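Local coordinates for protein EcmrR transcriptional regulator (Escherichia coli, PDB 6WL5) that probably senses cationic drugs as a MerR-family transcriptional activator, through a GyrI-like domain that here holds cetyl-trimethyl-ammonium, at residues M117-V120 / E121-Y125; V23-F26 / S27-I30; G37-V40 / M41-N44. All coordinates share one frame; numbering follows the deposited sequence.

In the fold
All three contacts are local and lie at or near the ends of helices in the GyrI-like domain. They come along the chain in the order contact 2, contact 3, contact 1. Contact 2 starts helix 26-31 where strand 7-23 ends. Contact 3 closes helix 34-43, the next helix; the centres of contacts 2 and 3 are about 22 Å apart. Contact 1 closes helix 109-123 and leads into strand 125-127. Its centre is about 28 Å from that of contact 2 and about 40 Å from that of contact 3, on the opposite side of the chain's centre. None touches another. Contacts 1 and 2 each supply side chains that touch bound cetyl-trimethyl-ammonium, so these helix ends border the ligand sites.

Contact 1: M117-V120 / E121-Y125; sequences MQWV and EDNGY
Trp119 O takes two bonds from one residue, Asn123. The backbone N of Asn123 and its side-chain ND2 each lie 3.0 Å from Trp119 O, and the ND2 bond is the straighter at 163°. This is the C-terminal end of helix 109-123, closed by a Schellman motif with Gly124 at positive phi. The closing bond runs from Tyr125 N to Val120 O at 3.0 Å. The Asn123 amide lies stacked over one face of the Trp119 indole, their planes 25° apart. Asn123 ND2 sits 3.2 Å above the indole plane, toward its rim, and Asn123 CB packs over the six-membered ring. Tyr125 lies alongside the indole and points the same way, its CD1 3.6 Å from Trp119 CZ3. The ring planes are inclined at 37°. Replacing Trp119 by an alanine would probably leave the Asn123 amide without its stacking surface and the Tyr125 ring freer to turn. Val120 packs beneath on Val98 and Val156, while Met117 and Glu121 touch bound cetyl-trimethyl-ammonium. Elsewhere on the helix, Gln118 bends at its second torsion and brings NE2 to the syn side of Asp122 OD1, 2.9 Å from Asp122 OD1 and well out of the carboxylate plane.

Contact 2: V23-F26 / S27-I30; sequences VPDF and SSYI
The backbone turns into a helix at Asp25, and the first regular bonds run from Tyr29 N to Asp25 O at 3.1 Å and from Ile30 N to Phe26 O at 3.0 Å. Asp25 is the N-cap. Its OD1 accepts two bonds from Ser28: one from the backbone N at 2.9 Å, nearly along the C-O axis, and one from Ser28 OG at 2.7 Å, on the syn side. With chi1 at 53°, the Asp25 carboxylate folds back over the first turn to meet both donors. A water donates to both Asp25 OD2 and Ser28 OG, bridging the two side chains. The N-terminal end of the helix is likely to favour the negative charge of Asp25. One turn on, Ile30 CG2 sits over one face of the Phe26 ring, 3.9 Å from its centroid, in a CH-pi contact. Val23 CG1 meets Tyr29 CB at 3.7 Å, so the end of the strand packs on the helix. Phe26 also meets the Tyr106 ring and touches bound cetyl-trimethyl-ammonium. Underneath, Val23 and Tyr29 pack on strand 69-77, and Tyr29 OH bonds to Thr57 of strand 55-59. Helix 26-31 is thereby held against the sheet directly after strand 7-23.

Contact 3: G37-V40 / M41-N44; sequences GQEV and MKAN
Val40 and Asn44 meet at a slant on the buried side of the last turn of helix 34-43. Asn44 CG stands anti to the carbonyl carbon (chi1 -70°), which turns the amide back along the helix. Its ND2 then lies 3.3 Å from Val40 O and donates a hydrogen bond to it, with that oxygen close to the Asn44 amide plane. Ala43 N gives Val40 O a further, weak bond. The same carbonyl is thus met by a side chain where the regular helical pattern is ending. Val40 CG2 lies 3.9 Å from Asn44 ND2, so the amide is flanked by a methyl as well. On another side of the helix, the Glu39 and Lys42 side chains are inclined to each other. In the conformer given, one of two for Glu39, Glu39 OE2 and Lys42 NZ are modelled as a salt bridge, but too close for the detail to be trusted. Lys42 CG passes 3.2 Å from Gln38 O, which also takes the Lys42 N bond. Val40 packs on Ile87 and Phe89, and Asn44 OD1 accepts from Lys82 N. The buried Asn44 amide therefore uses both ends: ND2 satisfies a backbone carbonyl of the final helical turn, while OD1 ties that turn to the chain at Lys82.

Contact 1: M117-V120 / E121-Y125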
loop_
_atom_site.group_PDB
_atom_site.type_symbol
_atom_site.label_atom_id
_atom_site.label_comp_id
_atom_site.label_asym_id
_atom_site.label_seq_id
_atom_site.Cartn_x
_atom_site.Cartn_y
_atom_site.Cartn_z
ATOM N N MET A 117 -6.559 -13.930 1.751
ATOM C CA MET A 117 -7.966 -14.244 1.472
ATOM C C MET A 117 -8.361 -15.549 2.163
ATOM O O MET A 117 -9.426 -15.631 2.788
ATOM C CB MET A 117 -8.242 -14.336 -0.053
ATOM C CG MET A 117 -8.385 -12.968 -0.812
ATOM S SD MET A 117 -8.798 -12.917 -2.616
ATOM C CE MET A 117 -7.181 -13.137 -3.372
ATOM N N GLN A 118 -7.494 -16.569 2.093
ATOM C CA GLN A 118 -7.771 -17.858 2.728
ATOM C C GLN A 118 -7.752 -17.744 4.249
ATOM O O GLN A 118 -8.621 -18.319 4.931
ATOM C CB GLN A 118 -6.767 -18.901 2.260
ATOM C CG GLN A 118 -7.016 -20.313 2.702
ATOM C CD GLN A 118 -8.221 -20.939 2.019
ATOM O OE1 GLN A 118 -8.297 -20.981 0.784
ATOM N NE2 GLN A 118 -9.182 -21.403 2.810
ATOM N N TRP A 119 -6.798 -16.988 4.786
ATOM C CA TRP A 119 -6.712 -16.819 6.229
ATOM C C TRP A 119 -7.983 -16.191 6.768
ATOM O O TRP A 119 -8.504 -16.604 7.807
ATOM C CB TRP A 119 -5.501 -15.940 6.561
ATOM C CG TRP A 119 -5.238 -15.868 8.059
ATOM C CD1 TRP A 119 -4.343 -16.615 8.758
ATOM C CD2 TRP A 119 -5.871 -15.004 9.011
ATOM N NE1 TRP A 119 -4.386 -16.287 10.094
ATOM C CE2 TRP A 119 -5.317 -15.300 10.275
ATOM C CE3 TRP A 119 -6.885 -14.033 8.923
ATOM C CZ2 TRP A 119 -5.727 -14.657 11.440
ATOM C CZ3 TRP A 119 -7.267 -13.373 10.062
ATOM C CH2 TRP A 119 -6.699 -13.701 11.317
ATOM N N VAL A 120 -8.473 -15.161 6.097
ATOM C CA VAL A 120 -9.680 -14.483 6.550
ATOM C C VAL A 120 -10.845 -15.459 6.627
ATOM O O VAL A 120 -11.575 -15.515 7.639
ATOM C CB VAL A 120 -9.952 -13.280 5.637
ATOM C CG1 VAL A 120 -11.299 -12.754 5.853
ATOM C CG2 VAL A 120 -8.921 -12.167 5.897
ATOM N N GLU A 121 -11.016 -16.281 5.585
ATOM C CA GLU A 121 -12.094 -17.281 5.607
ATOM C C GLU A 121 -11.894 -18.299 6.732
ATOM O O GLU A 121 -12.849 -18.653 7.448
ATOM C CB GLU A 121 -12.138 -18.011 4.272
ATOM C CG GLU A 121 -12.515 -17.146 3.098
ATOM C CD GLU A 121 -13.911 -16.585 3.246
ATOM O OE1 GLU A 121 -14.800 -17.356 3.698
ATOM O OE2 GLU A 121 -14.092 -15.380 2.922
ATOM N N ASP A 122 -10.670 -18.803 6.879
ATOM C CA ASP A 122 -10.397 -19.898 7.804
ATOM C C ASP A 122 -10.542 -19.467 9.257
ATOM O O ASP A 122 -10.801 -20.303 10.124
ATOM C CB ASP A 122 -8.948 -20.382 7.621
ATOM C CG ASP A 122 -8.731 -21.170 6.341
ATOM O OD1 ASP A 122 -9.713 -21.578 5.703
ATOM O OD2 ASP A 122 -7.548 -21.386 5.972
ATOM N N ASN A 123 -10.312 -18.186 9.564
ATOM C CA ASN A 123 -10.250 -17.733 10.941
ATOM C C ASN A 123 -11.445 -16.892 11.352
ATOM O O ASN A 123 -11.440 -16.335 12.449
ATOM C CB ASN A 123 -8.935 -16.996 11.163
ATOM C CG ASN A 123 -7.774 -17.932 11.180
ATOM O OD1 ASN A 123 -7.470 -18.543 12.203
ATOM N ND2 ASN A 123 -7.114 -18.075 10.042
ATOM N N GLY A 124 -12.479 -16.820 10.529
ATOM C CA GLY A 124 -13.712 -16.185 10.962
ATOM C C GLY A 124 -13.640 -14.676 10.948
ATOM O O GLY A 124 -14.170 -14.015 11.874
ATOM N N TYR A 125 -12.982 -14.111 9.940
ATOM C CA TYR A 125 -12.945 -12.671 9.743
ATOM C C TYR A 125 -13.667 -12.295 8.456
ATOM O O TYR A 125 -14.048 -13.141 7.653
ATOM C CB TYR A 125 -11.507 -12.145 9.743
ATOM C CG TYR A 125 -10.918 -12.045 11.142
ATOM C CD1 TYR A 125 -10.462 -13.181 11.815
ATOM C CD2 TYR A 125 -10.857 -10.825 11.807
ATOM C CE1 TYR A 125 -9.912 -13.086 13.083
ATOM C CE2 TYR A 125 -10.313 -10.722 13.083
ATOM C CZ TYR A 125 -9.841 -11.850 13.716
ATOM O OH TYR A 125 -9.306 -11.745 14.991
#

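Contact 2: V23-F26 / S27-I30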
loop_
_atom_site.group_PDB
_atom_site.type_symbol
_atom_site.label_atom_id
_atom_site.label_comp_id
_atom_site.label_asym_id
_atom_site.label_seq_id
_atom_site.Cartn_x
_atom_site.Cartn_y
_atom_site.Cartn_z
ATOM N N VAL A 23 -5.273 1.645 -13.712
ATOM C CA VAL A 23 -4.027 1.234 -14.355
ATOM C C VAL A 23 -4.166 -0.048 -15.173
ATOM O O VAL A 23 -4.879 -0.983 -14.769
ATOM C CB VAL A 23 -2.876 1.114 -13.335
ATOM C CG1 VAL A 23 -2.609 2.454 -12.689
ATOM C CG2 VAL A 23 -3.168 0.019 -12.304
ATOM N N PRO A 24 -3.497 -0.136 -16.334
ATOM C CA PRO A 24 -3.630 -1.352 -17.141
ATOM C C PRO A 24 -3.107 -2.593 -16.454
ATOM O O PRO A 24 -3.642 -3.690 -16.662
ATOM C CB PRO A 24 -2.829 -1.040 -18.414
ATOM C CG PRO A 24 -2.612 0.395 -18.431
ATOM C CD PRO A 24 -2.848 0.957 -17.083
ATOM N N ASP A 25 -2.024 -2.447 -15.708
ATOM C CA ASP A 25 -1.337 -3.536 -15.028
ATOM C C ASP A 25 -0.367 -2.916 -14.022
ATOM O O ASP A 25 -0.185 -1.695 -13.952
ATOM C CB ASP A 25 -0.648 -4.477 -16.018
ATOM C CG ASP A 25 0.260 -3.750 -16.984
ATOM O OD1 ASP A 25 1.013 -2.819 -16.612
ATOM O OD2 ASP A 25 0.186 -4.099 -18.184
ATOM N N PHE A 26 0.256 -3.775 -13.240
ATOM C CA PHE A 26 1.135 -3.312 -12.163
ATOM C C PHE A 26 2.384 -2.597 -12.692
ATOM O O PHE A 26 2.789 -1.568 -12.141
ATOM C CB PHE A 26 1.547 -4.527 -11.352
ATOM C CG PHE A 26 2.377 -4.215 -10.135
ATOM C CD1 PHE A 26 1.790 -3.865 -8.933
ATOM C CD2 PHE A 26 3.774 -4.290 -10.176
ATOM C CE1 PHE A 26 2.579 -3.587 -7.815
ATOM C CE2 PHE A 26 4.538 -4.050 -9.060
ATOM C CZ PHE A 26 3.947 -3.700 -7.891
ATOM N N SER A 27 3.013 -3.122 -13.752
ATOM C CA SER A 27 4.202 -2.465 -14.287
ATOM C C SER A 27 3.880 -1.054 -14.751
ATOM O O SER A 27 4.700 -0.128 -14.556
ATOM C CB SER A 27 4.804 -3.274 -15.436
ATOM O OG SER A 27 5.333 -4.526 -15.042
ATOM N N SER A 28 2.712 -0.872 -15.400
ATOM C CA SER A 28 2.335 0.451 -15.883
ATOM C C SER A 28 2.121 1.400 -14.718
ATOM O O SER A 28 2.529 2.568 -14.761
ATOM C CB SER A 28 1.101 0.373 -16.777
ATOM O OG SER A 28 1.339 -0.442 -17.916
ATOM N N TYR A 29 1.514 0.892 -13.656
ATOM C CA TYR A 29 1.234 1.679 -12.469
ATOM C C TYR A 29 2.512 2.160 -11.818
ATOM O O TYR A 29 2.661 3.341 -11.497
ATOM C CB TYR A 29 0.491 0.783 -11.481
ATOM C CG TYR A 29 0.358 1.327 -10.067
ATOM C CD1 TYR A 29 0.075 2.662 -9.834
ATOM C CD2 TYR A 29 0.557 0.501 -8.983
ATOM C CE1 TYR A 29 -0.019 3.174 -8.563
ATOM C CE2 TYR A 29 0.452 0.986 -7.684
ATOM C CZ TYR A 29 0.170 2.338 -7.484
ATOM O OH TYR A 29 0.092 2.864 -6.212
ATOM N N ILE A 30 3.465 1.260 -11.598
ATOM C CA ILE A 30 4.604 1.700 -10.811
ATOM C C ILE A 30 5.453 2.752 -11.536
ATOM O O ILE A 30 6.091 3.572 -10.873
ATOM C CB ILE A 30 5.437 0.546 -10.228
ATOM C CG1 ILE A 30 6.122 -0.206 -11.361
ATOM C CG2 ILE A 30 4.557 -0.376 -9.345
ATOM C CD1 ILE A 30 6.871 -1.424 -10.867
HETATM O O HOH W 1 1.721 -2.696 -19.909
#

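Contact 3: G37-V40 / M41-N44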
loop_
_atom_site.group_PDB
_atom_site.type_symbol
_atom_site.label_atom_id
_atom_site.label_comp_id
_atom_site.label_asym_id
_atom_site.label_seq_id
_atom_site.Cartn_x
_atom_site.Cartn_y
_atom_site.Cartn_z
ATOM N N GLY A 37 6.002 11.924 -5.928
ATOM C CA GLY A 37 6.810 12.517 -4.883
ATOM C C GLY A 37 7.540 13.750 -5.359
ATOM O O GLY A 37 7.615 14.753 -4.650
ATOM N N GLN A 38 8.089 13.683 -6.569
ATOM C CA GLN A 38 8.806 14.821 -7.118
ATOM C C GLN A 38 7.893 16.036 -7.176
ATOM O O GLN A 38 8.282 17.150 -6.790
ATOM C CB GLN A 38 9.275 14.467 -8.524
ATOM C CG GLN A 38 10.384 13.409 -8.634
ATOM C CD GLN A 38 11.571 13.692 -7.717
ATOM O OE1 GLN A 38 11.889 12.886 -6.829
ATOM N NE2 GLN A 38 12.228 14.825 -7.926
ATOM N N GLU A 39 6.666 15.856 -7.662
ATOM C CA GLU A 39 5.830 17.031 -7.889
ATOM C C GLU A 39 5.260 17.571 -6.586
ATOM O O GLU A 39 5.213 18.793 -6.388
ATOM C CB GLU A 39 4.720 16.727 -8.898
ATOM C CG GLU A 39 5.211 16.608 -10.361
ATOM C CD GLU A 39 6.071 17.781 -10.835
ATOM O OE1 GLU A 39 5.557 18.913 -10.934
ATOM O OE2 GLU A 39 7.271 17.574 -11.122
ATOM N N VAL A 40 4.841 16.690 -5.676
ATOM C CA VAL A 40 4.295 17.177 -4.418
ATOM C C VAL A 40 5.366 17.871 -3.592
ATOM O O VAL A 40 5.091 18.882 -2.940
ATOM C CB VAL A 40 3.616 16.039 -3.638
ATOM C CG1 VAL A 40 4.626 15.200 -2.956
ATOM C CG2 VAL A 40 2.636 16.604 -2.596
ATOM N N MET A 41 6.601 17.351 -3.609
ATOM C CA MET A 41 7.686 17.949 -2.832
ATOM C C MET A 41 8.048 19.326 -3.373
ATOM O O MET A 41 8.222 20.277 -2.599
ATOM C CB MET A 41 8.915 17.024 -2.850
ATOM C CG MET A 41 8.804 15.820 -1.884
ATOM S SD MET A 41 8.551 16.416 -0.224
ATOM C CE MET A 41 8.000 14.957 0.691
ATOM N N LYS A 42 8.146 19.456 -4.698
ATOM C CA LYS A 42 8.434 20.761 -5.292
ATOM C C LYS A 42 7.420 21.806 -4.849
ATOM O O LYS A 42 7.773 22.973 -4.627
ATOM C CB LYS A 42 8.395 20.661 -6.815
ATOM C CG LYS A 42 9.571 19.977 -7.457
ATOM C CD LYS A 42 9.539 20.229 -8.963
ATOM C CE LYS A 42 10.260 19.131 -9.740
ATOM N NZ LYS A 42 9.288 18.113 -10.215
ATOM N N ALA A 43 6.145 21.417 -4.755
ATOM C CA ALA A 43 5.071 22.360 -4.455
ATOM C C ALA A 43 4.908 22.647 -2.969
ATOM O O ALA A 43 4.191 23.589 -2.611
ATOM C CB ALA A 43 3.735 21.838 -4.993
ATOM N N ASN A 44 5.532 21.868 -2.094
ATOM C CA ASN A 44 5.373 22.020 -0.649
ATOM C C ASN A 44 6.742 21.900 -0.009
ATOM O O ASN A 44 7.069 20.879 0.602
ATOM C CB ASN A 44 4.432 20.951 -0.082
ATOM C CG ASN A 44 2.997 21.157 -0.511
ATOM O OD1 ASN A 44 2.287 21.994 0.024
ATOM N ND2 ASN A 44 2.570 20.382 -1.502
#